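Local coordinates for 49 protein (Murid herpesvirus 4, PDB 6A4V) that probably promotes viral replication by interacting with the host's poly(ADP-ribose) polymerase 1, at residues S273-K278 with R306-Y311; S280-L285 with D299-C304. One frame throughout, in Å; residues are numbered along the deposited sequence.

Interaction 1. Residues S273-K278 with R306-Y311; sequences SVVWAK and RGLQIY
Val274 and Val275, in the first turn of helix 274-289, both meet the ring of Tyr311 near the end of helix 295-312. Val274 CG1 is modelled over one face of the ring, near its centre, though too close for the exact distance to be trusted. Val275 approaches obliquely, its CG2 lying 3.3 Å from Tyr311 CD1, and its side chain runs at about a right angle to that of the tyrosine. On the side of Leu308, Val275 is more loosely packed, with CG1 4.4 Å from Leu308 CD2; Val261 of helix 238-262 also touches it. One turn on, Lys278 closes the contact with its aliphatic part: CB rests 3.6 Å from Leu308 CG, and CD passes 3.8 Å from Gly307 C. The lysine chain stays extended until it bends at chi4 (-70°), and NZ forms a salt bridge with Glu206 of the second subunit. No hydrogen bond joins the two segments. Their axes come within 10.0 Å at 163°, the geometry of an antiparallel helix pair in an all-helical bundle, here reaching the subunit interface.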
ATOM      1  N   SER B 273     -16.853  24.448 -18.234  1.00129.17           N
ATOM      2  CA  SER B 273     -15.400  24.546 -17.997  1.00114.03           C
ATOM      3  C   SER B 273     -14.959  23.376 -17.110  1.00102.36           C
ATOM      4  O   SER B 273     -15.273  23.336 -15.915  1.00 97.88           O
ATOM      5  CB  SER B 273     -15.039  25.876 -17.372  1.00115.33           C
ATOM      6  OG  SER B 273     -13.639  25.978 -17.147  1.00114.46           O
ATOM      7  N   VAL B 274     -14.230  22.422 -17.698  1.00 95.83           N
ATOM      8  CA  VAL B 274     -13.865  21.175 -16.996  1.00104.84           C
ATOM      9  C   VAL B 274     -12.859  21.462 -15.858  1.00 93.01           C
ATOM     10  O   VAL B 274     -12.731  20.637 -14.939  1.00 77.07           O
ATOM     11  CB  VAL B 274     -13.358  20.095 -17.980  1.00108.57           C
ATOM     12  CG1 VAL B 274     -11.982  20.419 -18.524  1.00113.60           C
ATOM     13  CG2 VAL B 274     -13.363  18.691 -17.386  1.00112.90           C
ATOM     14  N   VAL B 275     -12.152  22.601 -15.913  1.00 79.89           N
ATOM     15  CA  VAL B 275     -11.312  23.060 -14.796  1.00 81.70           C
ATOM     16  C   VAL B 275     -12.205  23.290 -13.570  1.00 76.12           C
ATOM     17  O   VAL B 275     -12.034  22.642 -12.533  1.00 71.49           O
ATOM     18  CB  VAL B 275     -10.522  24.341 -15.126  1.00 80.53           C
ATOM     19  CG1 VAL B 275      -9.762  24.864 -13.915  1.00 70.26           C
ATOM     20  CG2 VAL B 275      -9.571  24.128 -16.285  1.00 85.00           C
ATOM     21  N   TRP B 276     -13.164  24.207 -13.712  1.00 71.48           N
ATOM     22  CA  TRP B 276     -14.070  24.606 -12.624  1.00 78.62           C
ATOM     23  C   TRP B 276     -14.758  23.385 -11.999  1.00 69.98           C
ATOM     24  O   TRP B 276     -15.052  23.395 -10.791  1.00 66.47           O
ATOM     25  CB  TRP B 276     -15.077  25.647 -13.129  1.00 90.27           C
ATOM     26  CG  TRP B 276     -14.434  26.982 -13.354  1.00106.90           C
ATOM     27  CD1 TRP B 276     -14.217  27.638 -14.537  1.00106.71           C
ATOM     28  CD2 TRP B 276     -13.858  27.804 -12.328  1.00102.32           C
ATOM     29  NE1 TRP B 276     -13.570  28.824 -14.312  1.00102.81           N
ATOM     30  CE2 TRP B 276     -13.337  28.951 -12.965  1.00104.43           C
ATOM     31  CE3 TRP B 276     -13.744  27.674 -10.939  1.00 97.20           C
ATOM     32  CZ2 TRP B 276     -12.711  29.968 -12.244  1.00103.32           C
ATOM     33  CZ3 TRP B 276     -13.128  28.678 -10.229  1.00 97.28           C
ATOM     34  CH2 TRP B 276     -12.622  29.808 -10.878  1.00107.19           C
ATOM     35  N   ALA B 277     -14.958  22.345 -12.822  1.00 61.86           N
ATOM     36  CA  ALA B 277     -15.624  21.085 -12.474  1.00 57.23           C
ATOM     37  C   ALA B 277     -14.729  20.136 -11.667  1.00 58.79           C
ATOM     38  O   ALA B 277     -15.168  19.526 -10.673  1.00 57.26           O
ATOM     39  CB  ALA B 277     -16.065  20.407 -13.749  1.00 59.47           C
ATOM     40  N   LYS B 278     -13.526  19.901 -12.195  1.00 48.52           N
ATOM     41  CA  LYS B 278     -12.523  19.178 -11.517  1.00 51.03           C
ATOM     42  C   LYS B 278     -12.183  19.919 -10.221  1.00 51.98           C
ATOM     43  O   LYS B 278     -12.070  19.282  -9.159  1.00 46.05           O
ATOM     44  CB  LYS B 278     -11.317  18.936 -12.431  1.00 54.97           C
ATOM     45  CG  LYS B 278     -11.558  17.877 -13.498  1.00 61.94           C
ATOM     46  CD  LYS B 278     -10.342  17.481 -14.342  1.00 63.73           C
ATOM     47  CE  LYS B 278     -10.684  16.470 -15.423  1.00 72.15           C
ATOM     48  NZ  LYS B 278     -11.005  15.136 -14.858  1.00 68.44           N
ATOM     49  N   ARG B 306      -4.200  14.629 -11.723  1.00 42.45           N
ATOM     50  CA  ARG B 306      -3.723  14.260 -13.093  1.00 53.72           C
ATOM     51  C   ARG B 306      -4.682  14.849 -14.148  1.00 52.67           C
ATOM     52  O   ARG B 306      -4.264  15.552 -15.094  1.00 47.84           O
ATOM     53  CB  ARG B 306      -3.615  12.737 -13.269  1.00 58.43           C
ATOM     54  CG  ARG B 306      -2.341  12.264 -13.967  1.00 68.15           C
ATOM     55  CD  ARG B 306      -2.480  10.990 -14.818  1.00 86.03           C
ATOM     56  NE  ARG B 306      -2.512   9.697 -14.117  1.00 85.50           N
ATOM     57  CZ  ARG B 306      -2.779   8.506 -14.689  1.00 96.81           C
ATOM     58  NH1 ARG B 306      -3.036   8.404 -15.986  1.00 92.77           N
ATOM     59  NH2 ARG B 306      -2.798   7.407 -13.950  1.00 94.87           N
ATOM     60  N   GLY B 307      -5.986  14.596 -13.979  1.00 44.03           N
ATOM     61  CA  GLY B 307      -6.978  15.215 -14.893  1.00 44.14           C
ATOM     62  C   GLY B 307      -6.729  16.713 -15.069  1.00 47.85           C
ATOM     63  O   GLY B 307      -6.870  17.238 -16.149  1.00 56.77           O
ATOM     64  N   LEU B 308      -6.406  17.399 -13.973  1.00 48.25           N
ATOM     65  CA  LEU B 308      -6.341  18.850 -13.922  1.00 50.64           C
ATOM     66  C   LEU B 308      -5.091  19.358 -14.658  1.00 44.02           C
ATOM     67  O   LEU B 308      -5.170  20.312 -15.407  1.00 54.62           O
ATOM     68  CB  LEU B 308      -6.380  19.298 -12.454  1.00 46.74           C
ATOM     69  CG  LEU B 308      -7.773  19.639 -11.935  1.00 45.46           C
ATOM     70  CD1 LEU B 308      -7.816  19.659 -10.401  1.00 49.21           C
ATOM     71  CD2 LEU B 308      -8.222  20.961 -12.488  1.00 45.45           C
ATOM     72  N   GLN B 309      -3.957  18.711 -14.425  1.00 43.81           N
ATOM     73  CA  GLN B 309      -2.750  18.842 -15.205  1.00 47.48           C
ATOM     74  C   GLN B 309      -3.059  18.614 -16.690  1.00 57.74           C
ATOM     75  O   GLN B 309      -2.573  19.332 -17.552  1.00 66.69           O
ATOM     76  CB  GLN B 309      -1.669  17.849 -14.749  1.00 48.69           C
ATOM     77  CG  GLN B 309      -0.734  18.423 -13.688  1.00 60.91           C
ATOM     78  CD  GLN B 309       0.247  17.454 -13.062  1.00 71.47           C
ATOM     79  OE1 GLN B 309       1.104  17.849 -12.271  1.00 64.31           O
ATOM     80  NE2 GLN B 309       0.135  16.174 -13.396  1.00 75.00           N
ATOM     81  N   ILE B 310      -3.807  17.562 -17.005  1.00 67.27           N
ATOM     82  CA  ILE B 310      -3.916  17.239 -18.383  1.00 69.21           C
ATOM     83  C   ILE B 310      -4.644  18.406 -19.048  1.00 74.53           C
ATOM     84  O   ILE B 310      -4.154  18.933 -20.014  1.00 53.91           O
ATOM     85  CB  ILE B 310      -4.564  15.861 -18.620  1.00 70.65           C
ATOM     86  CG1 ILE B 310      -3.584  14.717 -18.329  1.00 75.45           C
ATOM     87  CG2 ILE B 310      -5.155  15.747 -20.025  1.00 59.41           C
ATOM     88  CD1 ILE B 310      -2.153  14.965 -18.776  1.00 69.67           C
ATOM     89  N   TYR B 311      -5.753  18.860 -18.462  1.00 80.25           N
ATOM     90  CA  TYR B 311      -6.499  19.947 -19.066  1.00 83.74           C
ATOM     91  C   TYR B 311      -5.663  21.239 -19.161  1.00 87.96           C
ATOM     92  O   TYR B 311      -5.533  21.775 -20.268  1.00 88.02           O
ATOM     93  CB  TYR B 311      -7.819  20.202 -18.343  1.00 90.39           C
ATOM     94  CG  TYR B 311      -8.783  20.995 -19.188  1.00112.55           C
ATOM     95  CD1 TYR B 311      -9.006  22.344 -18.949  1.00117.04           C
ATOM     96  CD2 TYR B 311      -9.427  20.415 -20.275  1.00119.06           C
ATOM     97  CE1 TYR B 311      -9.882  23.083 -19.733  1.00119.20           C
ATOM     98  CE2 TYR B 311     -10.299  21.141 -21.075  1.00116.55           C
ATOM     99  CZ  TYR B 311     -10.531  22.478 -20.797  1.00114.41           C
ATOM    100  OH  TYR B 311     -11.405  23.192 -21.558  1.00 89.75           O
TER

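Interaction 2. Residues S280-L285 with D299-C304; sequences SNLNHL and DEILIC
Leu285 lies against both Glu300 and Ile301 of the facing helix. Its CD2 comes 3.8 Å from Glu300 CD, the leucine crossing the extended glutamate chain at about a right angle, while its CB lies 3.8 Å from Ile301 CG1, the two side chains lying alongside each other and pointing opposite ways. Ile301 uses its other branch for Leu282: CG2 is 4.1 Å from Leu282 CD1. The chi1 of Cys304 (172°) carries its sulfur away from its own backbone N and toward helix 274-289, where SG packs 4.0 Å from Leu282 CB and 4.1 Å from Asn281 ND2. No hydrogen bond crosses between the two segments, and the sulfur makes packing contacts. Beyond these contacts, the buried carboxylate of Glu300 is tied to the second subunit, where Arg99, which also packs on Asn281 and Leu285, forms a salt bridge with OE2 and His92 gives OE1 a weak hydrogen bond, partners that probably favour the charged form of the acid. The two helices run antiparallel, their axes 10.1 Å apart at closest approach and inclined at 160°. Along another side of the pair lies helix 238-262, with Val254 and Leu257 against Leu282 and Phe250 against Ile301; helix 61-85 adds Cys73 against Ile301 and Leu302.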
ATOM      1  N   SER B 280     -14.156  21.704  -8.442  1.00 42.38           N
ATOM      2  CA  SER B 280     -15.229  21.592  -7.493  1.00 44.97           C
ATOM      3  C   SER B 280     -15.193  20.189  -6.879  1.00 40.60           C
ATOM      4  O   SER B 280     -15.341  19.999  -5.658  1.00 47.31           O
ATOM      5  CB  SER B 280     -16.566  21.883  -8.135  1.00 45.11           C
ATOM      6  OG  SER B 280     -17.591  21.777  -7.156  1.00 65.68           O
ATOM      7  N   ASN B 281     -14.914  19.234  -7.749  1.00 38.83           N
ATOM      8  CA  ASN B 281     -14.739  17.836  -7.395  1.00 40.62           C
ATOM      9  C   ASN B 281     -13.591  17.700  -6.377  1.00 32.02           C
ATOM     10  O   ASN B 281     -13.757  17.072  -5.320  1.00 33.82           O
ATOM     11  CB  ASN B 281     -14.468  17.066  -8.679  1.00 41.37           C
ATOM     12  CG  ASN B 281     -14.695  15.579  -8.567  1.00 42.83           C
ATOM     13  OD1 ASN B 281     -15.655  15.132  -7.928  1.00 40.31           O
ATOM     14  ND2 ASN B 281     -13.783  14.822  -9.169  1.00 39.95           N
ATOM     15  N   LEU B 282     -12.446  18.296  -6.722  1.00 33.25           N
ATOM     16  CA  LEU B 282     -11.248  18.278  -5.897  1.00 37.53           C
ATOM     17  C   LEU B 282     -11.591  18.782  -4.509  1.00 37.39           C
ATOM     18  O   LEU B 282     -11.122  18.270  -3.497  1.00 43.70           O
ATOM     19  CB  LEU B 282     -10.120  19.145  -6.491  1.00 38.56           C
ATOM     20  CG  LEU B 282      -8.853  19.110  -5.616  1.00 40.23           C
ATOM     21  CD1 LEU B 282      -8.582  17.660  -5.195  1.00 36.88           C
ATOM     22  CD2 LEU B 282      -7.629  19.670  -6.333  1.00 42.26           C
ATOM     23  N   ASN B 283     -12.426  19.823  -4.471  1.00 43.61           N
ATOM     24  CA  ASN B 283     -12.756  20.474  -3.194  1.00 36.01           C
ATOM     25  C   ASN B 283     -13.593  19.530  -2.327  1.00 37.69           C
ATOM     26  O   ASN B 283     -13.272  19.324  -1.155  1.00 30.95           O
ATOM     27  CB  ASN B 283     -13.381  21.851  -3.446  1.00 51.73           C
ATOM     28  CG  ASN B 283     -14.063  22.377  -2.208  1.00 49.81           C
ATOM     29  OD1 ASN B 283     -13.387  22.716  -1.229  1.00 46.59           O
ATOM     30  ND2 ASN B 283     -15.388  22.275  -2.210  1.00 46.87           N
ATOM     31  N   HIS B 284     -14.618  18.888  -2.935  1.00 36.75           N
ATOM     32  CA  HIS B 284     -15.490  17.871  -2.258  1.00 42.09           C
ATOM     33  C   HIS B 284     -14.671  16.715  -1.686  1.00 36.95           C
ATOM     34  O   HIS B 284     -14.936  16.220  -0.583  1.00 44.32           O
ATOM     35  CB  HIS B 284     -16.508  17.281  -3.271  1.00 46.09           C
ATOM     36  CG  HIS B 284     -17.599  18.206  -3.684  1.00 53.17           C
ATOM     37  ND1 HIS B 284     -17.977  18.352  -5.021  1.00 73.49           N
ATOM     38  CD2 HIS B 284     -18.420  19.004  -2.961  1.00 54.46           C
ATOM     39  CE1 HIS B 284     -18.981  19.201  -5.110  1.00 62.58           C
ATOM     40  NE2 HIS B 284     -19.269  19.623  -3.855  1.00 70.50           N
ATOM     41  N   LEU B 285     -13.671  16.273  -2.458  1.00 33.85           N
ATOM     42  CA  LEU B 285     -12.823  15.222  -2.012  1.00 32.55           C
ATOM     43  C   LEU B 285     -12.041  15.621  -0.752  1.00 34.86           C
ATOM     44  O   LEU B 285     -11.977  14.777   0.238  1.00 31.72           O
ATOM     45  CB  LEU B 285     -11.905  14.820  -3.179  1.00 29.73           C
ATOM     46  CG  LEU B 285     -12.588  13.864  -4.172  1.00 27.96           C
ATOM     47  CD1 LEU B 285     -11.802  13.735  -5.440  1.00 32.96           C
ATOM     48  CD2 LEU B 285     -12.846  12.526  -3.545  1.00 29.61           C
ATOM     49  N   ASP B 299      -6.669   7.942  -3.706  1.00 29.17           N
ATOM     50  CA  ASP B 299      -6.627   7.437  -5.062  1.00 34.14           C
ATOM     51  C   ASP B 299      -7.484   8.299  -5.985  1.00 27.87           C
ATOM     52  O   ASP B 299      -7.119   8.598  -7.105  1.00 26.81           O
ATOM     53  CB  ASP B 299      -7.064   5.967  -5.152  1.00 43.02           C
ATOM     54  CG  ASP B 299      -6.026   4.929  -4.701  1.00 49.27           C
ATOM     55  OD1 ASP B 299      -4.843   5.136  -5.027  1.00 38.15           O
ATOM     56  OD2 ASP B 299      -6.437   3.863  -4.077  1.00 49.83           O
ATOM     57  N   GLU B 300      -8.714   8.596  -5.566  1.00 31.81           N
ATOM     58  CA  GLU B 300      -9.570   9.517  -6.382  1.00 29.67           C
ATOM     59  C   GLU B 300      -8.938  10.898  -6.579  1.00 28.52           C
ATOM     60  O   GLU B 300      -8.925  11.446  -7.670  1.00 33.68           O
ATOM     61  CB  GLU B 300     -10.956   9.640  -5.769  1.00 28.29           C
ATOM     62  CG  GLU B 300     -11.976   9.796  -6.858  1.00 27.73           C
ATOM     63  CD  GLU B 300     -13.350  10.004  -6.308  1.00 31.41           C
ATOM     64  OE1 GLU B 300     -13.738   9.217  -5.316  1.00 28.94           O
ATOM     65  OE2 GLU B 300     -13.967  10.966  -6.834  1.00 37.44           O
ATOM     66  N   ILE B 301      -8.354  11.454  -5.527  1.00 29.35           N
ATOM     67  CA  ILE B 301      -7.710  12.751  -5.674  1.00 27.49           C
ATOM     68  C   ILE B 301      -6.595  12.708  -6.721  1.00 30.73           C
ATOM     69  O   ILE B 301      -6.476  13.614  -7.488  1.00 38.60           O
ATOM     70  CB  ILE B 301      -7.194  13.241  -4.320  1.00 25.61           C
ATOM     71  CG1 ILE B 301      -8.324  13.630  -3.385  1.00 27.46           C
ATOM     72  CG2 ILE B 301      -6.230  14.369  -4.487  1.00 27.40           C
ATOM     73  CD1 ILE B 301      -7.855  13.701  -1.944  1.00 25.52           C
ATOM     74  N   LEU B 302      -5.736  11.696  -6.684  1.00 36.84           N
ATOM     75  CA  LEU B 302      -4.641  11.553  -7.643  1.00 36.64           C
ATOM     76  C   LEU B 302      -5.169  11.613  -9.063  1.00 37.50           C
ATOM     77  O   LEU B 302      -4.611  12.288  -9.889  1.00 41.86           O
ATOM     78  CB  LEU B 302      -3.927  10.208  -7.408  1.00 37.61           C
ATOM     79  CG  LEU B 302      -2.839  10.285  -6.357  1.00 42.19           C
ATOM     80  CD1 LEU B 302      -2.598   8.967  -5.652  1.00 49.80           C
ATOM     81  CD2 LEU B 302      -1.570  10.866  -6.979  1.00 52.41           C
ATOM     82  N   ILE B 303      -6.225  10.847  -9.350  1.00 36.83           N
ATOM     83  CA  ILE B 303      -6.655  10.771 -10.698  1.00 41.60           C
ATOM     84  C   ILE B 303      -7.132  12.174 -11.082  1.00 35.67           C
ATOM     85  O   ILE B 303      -6.783  12.707 -12.152  1.00 47.07           O
ATOM     86  CB  ILE B 303      -7.680   9.633 -10.970  1.00 44.12           C
ATOM     87  CG1 ILE B 303      -7.594   9.214 -12.430  1.00 40.88           C
ATOM     88  CG2 ILE B 303      -9.135   9.990 -10.636  1.00 43.60           C
ATOM     89  CD1 ILE B 303      -6.202   8.765 -12.830  1.00 50.56           C
ATOM     90  N   CYS B 304      -7.763  12.835 -10.127  1.00 43.32           N
ATOM     91  CA  CYS B 304      -8.318  14.154 -10.315  1.00 36.17           C
ATOM     92  C   CYS B 304      -7.237  15.242 -10.478  1.00 34.49           C
ATOM     93  O   CYS B 304      -7.325  16.191 -11.301  1.00 30.67           O
ATOM     94  CB  CYS B 304      -9.286  14.435  -9.175  1.00 45.03           C
ATOM     95  SG  CYS B 304      -9.871  16.142  -9.180  1.00 50.26           S
TER

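In the fold
Interactions 1 and 2 join the same two helices, 274-289 and 295-312, at successive levels of one antiparallel pair, their centres about 10 Å apart. They meet directly: Leu308 CD1 packs 4.1 Å from Leu282 CD2. Interaction 2, closer to the connection between the helices, is buried and relies on aliphatic groups, a cysteine sulfur and a glutamate. Interaction 1 lies farther from the centre of the chain and is only partly buried, with an exposed tyrosine ring and the aliphatic length of a lysine. Both face the second subunit, but with opposite charges: interaction 1 offers it an ammonium group, interaction 2 a carboxylate.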